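Long-range contact in putative uncharacterized protein (Ustilago maydis, PDB 4GNX), which binds single-stranded DNA as part of replication protein A, the strand being held on oligonucleotide-binding (OB) domains: residues Trp31-Ser42 with Ala54-Tyr65. Residues are numbered along the deposited sequence; the frame is centred on the assembly and turned at random.
Sequences WSNQRGEGKLFS and ATGFNDAVDRFY. With nucleotides of chain G.
Phe-57 and Leu-40 are a non-hydrogen-bonded antiparallel pair, their side chains running side by side out of the sheet toward bound DNA of chain G. Followed outward, Phe-57 CB and CG lie against C4 of thymine DT2, whose C5 sits 3.6 Å above the centre of the Phe-57 ring. CD1 rests on Leu-40 CB, CE1 meets Leu-40 CD2 at 3.4 Å, CD2 and CE2 run beside the DT2 methyl C7, and CZ reaches C7 of DT3 at the ring edge. A flat, uncharged ring suits a base, and the branched leucine fills the flank. Trp-31 turns one face to the DT3 sugar, its C5' 3.6 Å above the plane, while Gly-38 N lies over the other.

Where strand 54-57 ends, Asn-58 folds back so that OD1 accepts from Lys-39 N, almost straight at 174°, while its backbone N donates to Lys-39 O; a side-chain amide can thus prolong the ladder past the last strand pair. Lys-39 extends beyond CG, past Asn-58 O, and its NZ meets Asp-62 OD1 at 2.8 Å from above the carboxylate plane, a salt bridge tying strand to helix.

On the opposite face Phe-41 pairs with Gly-56, where a bare CA admits the ring. The edge of Tyr-65 meets the face of Phe-41 in an offset edge-to-face pair, planes at 84°, and Val-61 CG2 lies against Phe-41 CD2, giving an apolar interior between sheet and helix 59-64. The hairpin and the loop before it thus have a DNA-binding surface on one side and a hydrophobic core on the other, as in the OB fold.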
ATOM      1  N   TRP C  31      20.802 -17.056  -8.649  1.00 92.45           N
ATOM      2  CA  TRP C  31      19.602 -17.720  -8.165  1.00 96.97           C
ATOM      3  C   TRP C  31      19.615 -19.197  -8.399  1.00102.58           C
ATOM      4  O   TRP C  31      20.559 -19.742  -8.977  1.00102.52           O
ATOM      5  CB  TRP C  31      18.348 -17.089  -8.781  1.00 94.86           C
ATOM      6  CG  TRP C  31      18.050 -17.571 -10.178  1.00 95.21           C
ATOM      7  CD1 TRP C  31      17.292 -18.677 -10.547  1.00 99.49           C
ATOM      8  CD2 TRP C  31      18.505 -16.982 -11.444  1.00 91.61           C
ATOM      9  NE1 TRP C  31      17.250 -18.808 -11.909  1.00 99.00           N
ATOM     10  CE2 TRP C  31      17.955 -17.826 -12.510  1.00 93.90           C
ATOM     11  CE3 TRP C  31      19.281 -15.885 -11.789  1.00 86.65           C
ATOM     12  CZ2 TRP C  31      18.183 -17.559 -13.855  1.00 91.00           C
ATOM     13  CZ3 TRP C  31      19.506 -15.629 -13.149  1.00 84.12           C
ATOM     14  CH2 TRP C  31      18.973 -16.450 -14.155  1.00 86.16           C
ATOM     15  N   SER C  32      18.558 -19.841  -7.905  1.00108.16           N
ATOM     16  CA  SER C  32      18.181 -21.215  -8.247  1.00114.99           C
ATOM     17  C   SER C  32      16.680 -21.409  -8.029  1.00117.20           C
ATOM     18  O   SER C  32      16.069 -20.711  -7.211  1.00115.86           O
ATOM     19  CB  SER C  32      18.954 -22.233  -7.411  1.00121.13           C
ATOM     20  OG  SER C  32      18.410 -23.532  -7.592  1.00128.03           O
ATOM     21  N   ASN C  33      16.093 -22.353  -8.762  1.00120.50           N
ATOM     22  CA  ASN C  33      14.693 -22.730  -8.552  1.00124.94           C
ATOM     23  C   ASN C  33      14.344 -24.132  -9.069  1.00132.27           C
ATOM     24  O   ASN C  33      14.845 -25.125  -8.539  1.00137.63           O
ATOM     25  CB  ASN C  33      13.710 -21.647  -9.061  1.00119.68           C
ATOM     26  CG  ASN C  33      14.153 -20.994 -10.362  1.00112.34           C
ATOM     27  OD1 ASN C  33      14.446 -21.666 -11.350  1.00113.44           O
ATOM     28  ND2 ASN C  33      14.173 -19.668 -10.371  1.00105.70           N
ATOM     29  N   GLN C  34      13.502 -24.203 -10.100  1.00133.44           N
ATOM     30  CA  GLN C  34      12.982 -25.475 -10.621  1.00141.83           C
ATOM     31  C   GLN C  34      13.507 -25.756 -12.030  1.00141.53           C
ATOM     32  O   GLN C  34      14.155 -26.783 -12.263  1.00145.73           O
ATOM     33  CB  GLN C  34      11.445 -25.477 -10.639  1.00144.49           C
ATOM     34  CG  GLN C  34      10.773 -24.408  -9.782  1.00141.20           C
ATOM     35  CD  GLN C  34      10.760 -23.027 -10.433  1.00132.59           C
ATOM     36  OE1 GLN C  34      11.063 -22.875 -11.620  1.00129.40           O
ATOM     37  NE2 GLN C  34      10.410 -22.013  -9.650  1.00129.36           N
ATOM     38  N   ARG C  35      13.205 -24.846 -12.959  1.00136.77           N
ATOM     39  CA  ARG C  35      13.694 -24.928 -14.340  1.00135.61           C
ATOM     40  C   ARG C  35      15.043 -24.229 -14.509  1.00130.41           C
ATOM     41  O   ARG C  35      15.790 -24.539 -15.442  1.00130.80           O
ATOM     42  CB  ARG C  35      12.669 -24.356 -15.342  1.00132.50           C
ATOM     43  CG  ARG C  35      12.380 -22.863 -15.220  1.00124.21           C
ATOM     44  CD  ARG C  35      12.118 -22.241 -16.583  1.00119.93           C
ATOM     45  NE  ARG C  35      11.074 -21.219 -16.530  1.00117.43           N
ATOM     46  CZ  ARG C  35      11.283 -19.907 -16.412  1.00110.57           C
ATOM     47  NH1 ARG C  35      12.516 -19.417 -16.331  1.00106.89           N
ATOM     48  NH2 ARG C  35      10.246 -19.080 -16.375  1.00107.32           N
ATOM     49  N   GLY C  36      15.347 -23.300 -13.601  1.00125.77           N
ATOM     50  CA  GLY C  36      16.526 -22.445 -13.728  1.00119.78           C
ATOM     51  C   GLY C  36      17.439 -22.330 -12.518  1.00118.98           C
ATOM     52  O   GLY C  36      17.231 -22.985 -11.486  1.00122.20           O
ATOM     53  N   GLU C  37      18.447 -21.468 -12.673  1.00113.42           N
ATOM     54  CA  GLU C  37      19.542 -21.254 -11.725  1.00112.07           C
ATOM     55  C   GLU C  37      20.676 -20.600 -12.513  1.00105.99           C
ATOM     56  O   GLU C  37      21.314 -21.257 -13.333  1.00109.24           O
ATOM     57  CB  GLU C  37      19.993 -22.585 -11.100  1.00120.71           C
ATOM     58  CG  GLU C  37      21.271 -22.534 -10.278  1.00124.22           C
ATOM     59  CD  GLU C  37      22.489 -23.023 -11.044  1.00128.89           C
ATOM     60  OE1 GLU C  37      23.489 -22.274 -11.099  1.00127.94           O
ATOM     61  OE2 GLU C  37      22.448 -24.152 -11.591  1.00134.79           O
ATOM     62  N   GLY C  38      20.916 -19.309 -12.291  1.00 96.98           N
ATOM     63  CA  GLY C  38      21.906 -18.594 -13.095  1.00 89.61           C
ATOM     64  C   GLY C  38      22.322 -17.248 -12.558  1.00 82.31           C
ATOM     65  O   GLY C  38      22.265 -17.006 -11.350  1.00 82.32           O
ATOM     66  N   LYS C  39      22.735 -16.365 -13.464  1.00 76.20           N
ATOM     67  CA  LYS C  39      23.187 -15.030 -13.071  1.00 71.09           C
ATOM     68  C   LYS C  39      22.780 -13.896 -14.012  1.00 64.98           C
ATOM     69  O   LYS C  39      22.508 -14.104 -15.195  1.00 64.78           O
ATOM     70  CB  LYS C  39      24.701 -15.004 -12.833  1.00 72.62           C
ATOM     71  CG  LYS C  39      25.562 -15.285 -14.054  1.00 73.39           C
ATOM     72  CD  LYS C  39      27.026 -15.062 -13.714  1.00 75.21           C
ATOM     73  CE  LYS C  39      27.955 -15.688 -14.741  1.00 78.23           C
ATOM     74  NZ  LYS C  39      29.336 -15.151 -14.580  1.00 79.66           N
ATOM     75  N   LEU C  40      22.753 -12.688 -13.463  1.00 60.13           N
ATOM     76  CA  LEU C  40      22.378 -11.515 -14.223  1.00 55.38           C
ATOM     77  C   LEU C  40      22.812 -10.224 -13.553  1.00 52.03           C
ATOM     78  O   LEU C  40      23.213 -10.203 -12.390  1.00 53.74           O
ATOM     79  CB  LEU C  40      20.870 -11.477 -14.422  1.00 54.65           C
ATOM     80  CG  LEU C  40      20.006 -11.166 -13.203  1.00 54.69           C
ATOM     81  CD1 LEU C  40      19.812  -9.672 -13.016  1.00 50.87           C
ATOM     82  CD2 LEU C  40      18.657 -11.844 -13.374  1.00 56.49           C
ATOM     83  N   PHE C  41      22.723  -9.140 -14.302  1.00 47.52           N
ATOM     84  CA  PHE C  41      22.962  -7.840 -13.733  1.00 45.85           C
ATOM     85  C   PHE C  41      22.212  -6.861 -14.600  1.00 42.13           C
ATOM     86  O   PHE C  41      21.715  -7.212 -15.676  1.00 41.77           O
ATOM     87  CB  PHE C  41      24.454  -7.503 -13.725  1.00 47.21           C
ATOM     88  CG  PHE C  41      24.935  -6.904 -15.007  1.00 47.02           C
ATOM     89  CD1 PHE C  41      25.256  -5.551 -15.079  1.00 46.80           C
ATOM     90  CD2 PHE C  41      25.036  -7.676 -16.163  1.00 47.80           C
ATOM     91  CE1 PHE C  41      25.685  -4.985 -16.279  1.00 46.66           C
ATOM     92  CE2 PHE C  41      25.478  -7.113 -17.357  1.00 47.74           C
ATOM     93  CZ  PHE C  41      25.800  -5.769 -17.416  1.00 46.61           C
ATOM     94  N   SER C  42      22.138  -5.629 -14.144  1.00 39.95           N
ATOM     95  CA  SER C  42      21.477  -4.631 -14.925  1.00 38.26           C
ATOM     96  C   SER C  42      22.075  -3.277 -14.710  1.00 38.40           C
ATOM     97  O   SER C  42      22.734  -2.998 -13.718  1.00 40.04           O
ATOM     98  CB  SER C  42      19.994  -4.583 -14.589  1.00 37.74           C
ATOM     99  OG  SER C  42      19.813  -4.090 -13.280  1.00 38.18           O
ATOM    100  N   ALA C  54      18.789  -1.729 -19.018  1.00 40.76           N
ATOM    101  CA  ALA C  54      19.334  -2.840 -19.763  1.00 39.51           C
ATOM    102  C   ALA C  54      19.829  -3.944 -18.819  1.00 40.05           C
ATOM    103  O   ALA C  54      20.369  -3.660 -17.745  1.00 40.34           O
ATOM    104  CB  ALA C  54      20.445  -2.344 -20.640  1.00 40.76           C
ATOM    105  N   THR C  55      19.648  -5.195 -19.225  1.00 39.82           N
ATOM    106  CA  THR C  55      20.009  -6.334 -18.390  1.00 40.99           C
ATOM    107  C   THR C  55      20.809  -7.361 -19.180  1.00 43.63           C
ATOM    108  O   THR C  55      20.536  -7.631 -20.361  1.00 43.59           O
ATOM    109  CB  THR C  55      18.752  -7.051 -17.858  1.00 40.99           C
ATOM    110  OG1 THR C  55      17.959  -6.140 -17.090  1.00 39.01           O
ATOM    111  CG2 THR C  55      19.125  -8.244 -16.997  1.00 43.26           C
ATOM    112  N   GLY C  56      21.787  -7.958 -18.515  1.00 45.27           N
ATOM    113  CA  GLY C  56      22.517  -9.049 -19.110  1.00 47.80           C
ATOM    114  C   GLY C  56      22.322 -10.297 -18.293  1.00 50.35           C
ATOM    115  O   GLY C  56      22.350 -10.228 -17.062  1.00 51.41           O
ATOM    116  N   PHE C  57      22.124 -11.426 -18.978  1.00 52.17           N
ATOM    117  CA  PHE C  57      21.979 -12.722 -18.340  1.00 55.27           C
ATOM    118  C   PHE C  57      23.163 -13.647 -18.635  1.00 59.20           C
ATOM    119  O   PHE C  57      23.781 -13.565 -19.699  1.00 59.52           O
ATOM    120  CB  PHE C  57      20.699 -13.390 -18.808  1.00 56.80           C
ATOM    121  CG  PHE C  57      19.445 -12.757 -18.285  1.00 55.56           C
ATOM    122  CD1 PHE C  57      18.901 -13.156 -17.065  1.00 56.79           C
ATOM    123  CD2 PHE C  57      18.777 -11.788 -19.028  1.00 54.20           C
ATOM    124  CE1 PHE C  57      17.729 -12.592 -16.583  1.00 55.33           C
ATOM    125  CE2 PHE C  57      17.604 -11.217 -18.548  1.00 52.87           C
ATOM    126  CZ  PHE C  57      17.079 -11.625 -17.325  1.00 53.32           C
ATOM    127  N   ASN C  58      23.463 -14.521 -17.673  1.00 62.47           N
ATOM    128  CA  ASN C  58      24.533 -15.519 -17.766  1.00 67.57           C
ATOM    129  C   ASN C  58      25.820 -15.079 -18.476  1.00 69.13           C
ATOM    130  O   ASN C  58      26.628 -14.357 -17.890  1.00 68.92           O
ATOM    131  CB  ASN C  58      23.966 -16.817 -18.325  1.00 70.94           C
ATOM    132  CG  ASN C  58      22.659 -17.189 -17.656  1.00 71.07           C
ATOM    133  OD1 ASN C  58      22.535 -17.142 -16.425  1.00 70.58           O
ATOM    134  ND2 ASN C  58      21.662 -17.528 -18.465  1.00 71.87           N
ATOM    135  N   ASP C  59      26.005 -15.488 -19.727  1.00 71.83           N
ATOM    136  CA  ASP C  59      27.232 -15.149 -20.454  1.00 74.86           C
ATOM    137  C   ASP C  59      27.429 -13.643 -20.738  1.00 71.53           C
ATOM    138  O   ASP C  59      28.562 -13.142 -20.789  1.00 72.79           O
ATOM    139  CB  ASP C  59      27.366 -16.016 -21.711  1.00 79.31           C
ATOM    140  CG  ASP C  59      27.656 -17.479 -21.374  1.00 85.80           C
ATOM    141  OD1 ASP C  59      28.169 -18.222 -22.243  1.00 90.96           O
ATOM    142  OD2 ASP C  59      27.379 -17.889 -20.222  1.00 86.45           O
ATOM    143  N   ALA C  60      26.327 -12.921 -20.882  1.00 67.86           N
ATOM    144  CA  ALA C  60      26.385 -11.472 -21.051  1.00 64.88           C
ATOM    145  C   ALA C  60      27.038 -10.746 -19.856  1.00 64.99           C
ATOM    146  O   ALA C  60      27.605  -9.657 -20.026  1.00 64.19           O
ATOM    147  CB  ALA C  60      24.997 -10.920 -21.323  1.00 60.06           C
ATOM    148  N   VAL C  61      26.954 -11.345 -18.664  1.00 65.57           N
ATOM    149  CA  VAL C  61      27.570 -10.766 -17.473  1.00 66.80           C
ATOM    150  C   VAL C  61      29.082 -10.780 -17.625  1.00 73.33           C
ATOM    151  O   VAL C  61      29.752  -9.770 -17.388  1.00 75.33           O
ATOM    152  CB  VAL C  61      27.222 -11.531 -16.181  1.00 66.32           C
ATOM    153  CG1 VAL C  61      27.876 -10.865 -14.979  1.00 65.17           C
ATOM    154  CG2 VAL C  61      25.722 -11.603 -15.988  1.00 63.54           C
ATOM    155  N   ASP C  62      29.609 -11.933 -18.024  1.00 78.03           N
ATOM    156  CA  ASP C  62      31.038 -12.095 -18.207  1.00 82.93           C
ATOM    157  C   ASP C  62      31.547 -11.104 -19.231  1.00 79.80           C
ATOM    158  O   ASP C  62      32.605 -10.496 -19.056  1.00 80.71           O
ATOM    159  CB  ASP C  62      31.331 -13.515 -18.673  1.00 92.13           C
ATOM    160  CG  ASP C  62      30.796 -14.570 -17.714  1.00 96.86           C
ATOM    161  OD1 ASP C  62      31.268 -14.638 -16.553  1.00 98.21           O
ATOM    162  OD2 ASP C  62      29.917 -15.352 -18.137  1.00 99.57           O
ATOM    163  N   ARG C  63      30.765 -10.930 -20.284  1.00 76.93           N
ATOM    164  CA  ARG C  63      31.148 -10.079 -21.381  1.00 78.33           C
ATOM    165  C   ARG C  63      31.072  -8.589 -21.053  1.00 75.35           C
ATOM    166  O   ARG C  63      31.960  -7.828 -21.433  1.00 77.31           O
ATOM    167  CB  ARG C  63      30.310 -10.413 -22.615  1.00 79.39           C
ATOM    168  CG  ARG C  63      30.612 -11.789 -23.176  1.00 85.64           C
ATOM    169  CD  ARG C  63      29.842 -12.108 -24.444  1.00 88.95           C
ATOM    170  NE  ARG C  63      30.092 -11.158 -25.527  1.00 93.19           N
ATOM    171  CZ  ARG C  63      29.135 -10.516 -26.203  1.00 93.16           C
ATOM    172  NH1 ARG C  63      27.851 -10.728 -25.924  1.00 88.18           N
ATOM    173  NH2 ARG C  63      29.461  -9.668 -27.178  1.00 96.32           N
ATOM    174  N   PHE C  64      30.034  -8.166 -20.338  1.00 71.12           N
ATOM    175  CA  PHE C  64      29.789  -6.730 -20.198  1.00 68.13           C
ATOM    176  C   PHE C  64      29.860  -6.127 -18.803  1.00 66.50           C
ATOM    177  O   PHE C  64      30.042  -4.911 -18.674  1.00 64.98           O
ATOM    178  CB  PHE C  64      28.475  -6.360 -20.870  1.00 65.49           C
ATOM    179  CG  PHE C  64      28.387  -6.828 -22.289  1.00 68.25           C
ATOM    180  CD1 PHE C  64      29.335  -6.428 -23.229  1.00 72.60           C
ATOM    181  CD2 PHE C  64      27.375  -7.677 -22.692  1.00 66.66           C
ATOM    182  CE1 PHE C  64      29.262  -6.864 -24.545  1.00 73.68           C
ATOM    183  CE2 PHE C  64      27.295  -8.106 -24.006  1.00 68.63           C
ATOM    184  CZ  PHE C  64      28.239  -7.701 -24.932  1.00 71.59           C
ATOM    185  N   TYR C  65      29.719  -6.954 -17.765  1.00 66.46           N
ATOM    186  CA  TYR C  65      29.743  -6.420 -16.410  1.00 65.60           C
ATOM    187  C   TYR C  65      31.028  -5.637 -16.169  1.00 67.33           C
ATOM    188  O   TYR C  65      30.965  -4.484 -15.729  1.00 66.14           O
ATOM    189  CB  TYR C  65      29.542  -7.482 -15.325  1.00 66.86           C
ATOM    190  CG  TYR C  65      29.436  -6.859 -13.947  1.00 67.43           C
ATOM    191  CD1 TYR C  65      28.214  -6.358 -13.482  1.00 65.68           C
ATOM    192  CD2 TYR C  65      30.554  -6.732 -13.123  1.00 69.64           C
ATOM    193  CE1 TYR C  65      28.106  -5.773 -12.226  1.00 66.16           C
ATOM    194  CE2 TYR C  65      30.456  -6.142 -11.870  1.00 70.82           C
ATOM    195  CZ  TYR C  65      29.232  -5.665 -11.426  1.00 69.44           C
ATOM    196  OH  TYR C  65      29.124  -5.080 -10.184  1.00 71.16           O
TER
ATOM    197  P    DT G   2      10.401 -15.606 -19.128  1.00134.45           P
ATOM    198  OP1  DT G   2       9.140 -16.322 -18.806  1.00130.20           O
ATOM    199  OP2  DT G   2      10.448 -14.124 -19.012  1.00131.43           O
ATOM    200  O5'  DT G   2      11.535 -16.249 -18.208  1.00124.67           O
ATOM    201  C5'  DT G   2      12.527 -15.428 -17.561  1.00112.20           C
ATOM    202  C4'  DT G   2      13.374 -16.270 -16.634  1.00102.05           C
ATOM    203  O4'  DT G   2      14.458 -16.882 -17.370  1.00 99.98           O
ATOM    204  C3'  DT G   2      14.023 -15.494 -15.493  1.00 98.37           C
ATOM    205  O3'  DT G   2      14.059 -16.306 -14.321  1.00 96.68           O
ATOM    206  C2'  DT G   2      15.416 -15.192 -16.013  1.00 98.49           C
ATOM    207  C1'  DT G   2      15.713 -16.342 -16.968  1.00 97.20           C
ATOM    208  N1   DT G   2      16.444 -15.935 -18.185  1.00 91.97           N
ATOM    209  C2   DT G   2      17.619 -16.585 -18.495  1.00 96.90           C
ATOM    210  O2   DT G   2      18.082 -17.486 -17.814  1.00102.24           O
ATOM    211  N3   DT G   2      18.234 -16.138 -19.640  1.00 93.88           N
ATOM    212  C4   DT G   2      17.805 -15.129 -20.481  1.00 88.37           C
ATOM    213  O4   DT G   2      18.465 -14.840 -21.477  1.00 81.25           O
ATOM    214  C5   DT G   2      16.566 -14.487 -20.092  1.00 87.40           C
ATOM    215  C7   DT G   2      16.019 -13.385 -20.942  1.00 80.58           C
ATOM    216  C6   DT G   2      15.961 -14.915 -18.976  1.00 89.43           C
ATOM    217  P    DT G   3      13.189 -15.903 -13.041  1.00 96.15           P
ATOM    218  OP1  DT G   3      13.031 -17.155 -12.257  1.00 98.61           O
ATOM    219  OP2  DT G   3      11.994 -15.111 -13.416  1.00 87.19           O
ATOM    220  O5'  DT G   3      14.180 -14.958 -12.231  1.00 94.75           O
ATOM    221  C5'  DT G   3      15.169 -15.541 -11.365  1.00 94.46           C
ATOM    222  C4'  DT G   3      15.661 -14.512 -10.379  1.00 89.83           C
ATOM    223  O4'  DT G   3      16.019 -13.311 -11.098  1.00 84.59           O
ATOM    224  C3'  DT G   3      14.634 -14.089  -9.327  1.00 92.05           C
ATOM    225  O3'  DT G   3      15.286 -14.040  -8.053  1.00103.32           O
ATOM    226  C2'  DT G   3      14.195 -12.710  -9.788  1.00 88.09           C
ATOM    227  C1'  DT G   3      15.461 -12.193 -10.437  1.00 85.29           C
ATOM    228  N1   DT G   3      15.271 -11.124 -11.435  1.00 83.83           N
ATOM    229  C2   DT G   3      15.621  -9.841 -11.074  1.00 77.00           C
ATOM    230  O2   DT G   3      16.053  -9.553  -9.969  1.00 73.93           O
ATOM    231  N3   DT G   3      15.429  -8.899 -12.055  1.00 73.54           N
ATOM    232  C4   DT G   3      14.946  -9.110 -13.334  1.00 78.02           C
ATOM    233  O4   DT G   3      14.840  -8.164 -14.111  1.00 78.52           O
ATOM    234  C5   DT G   3      14.609 -10.485 -13.648  1.00 77.20           C
ATOM    235  C7   DT G   3      14.078 -10.814 -15.008  1.00 72.42           C
ATOM    236  C6   DT G   3      14.788 -11.409 -12.695  1.00 80.34           C
TER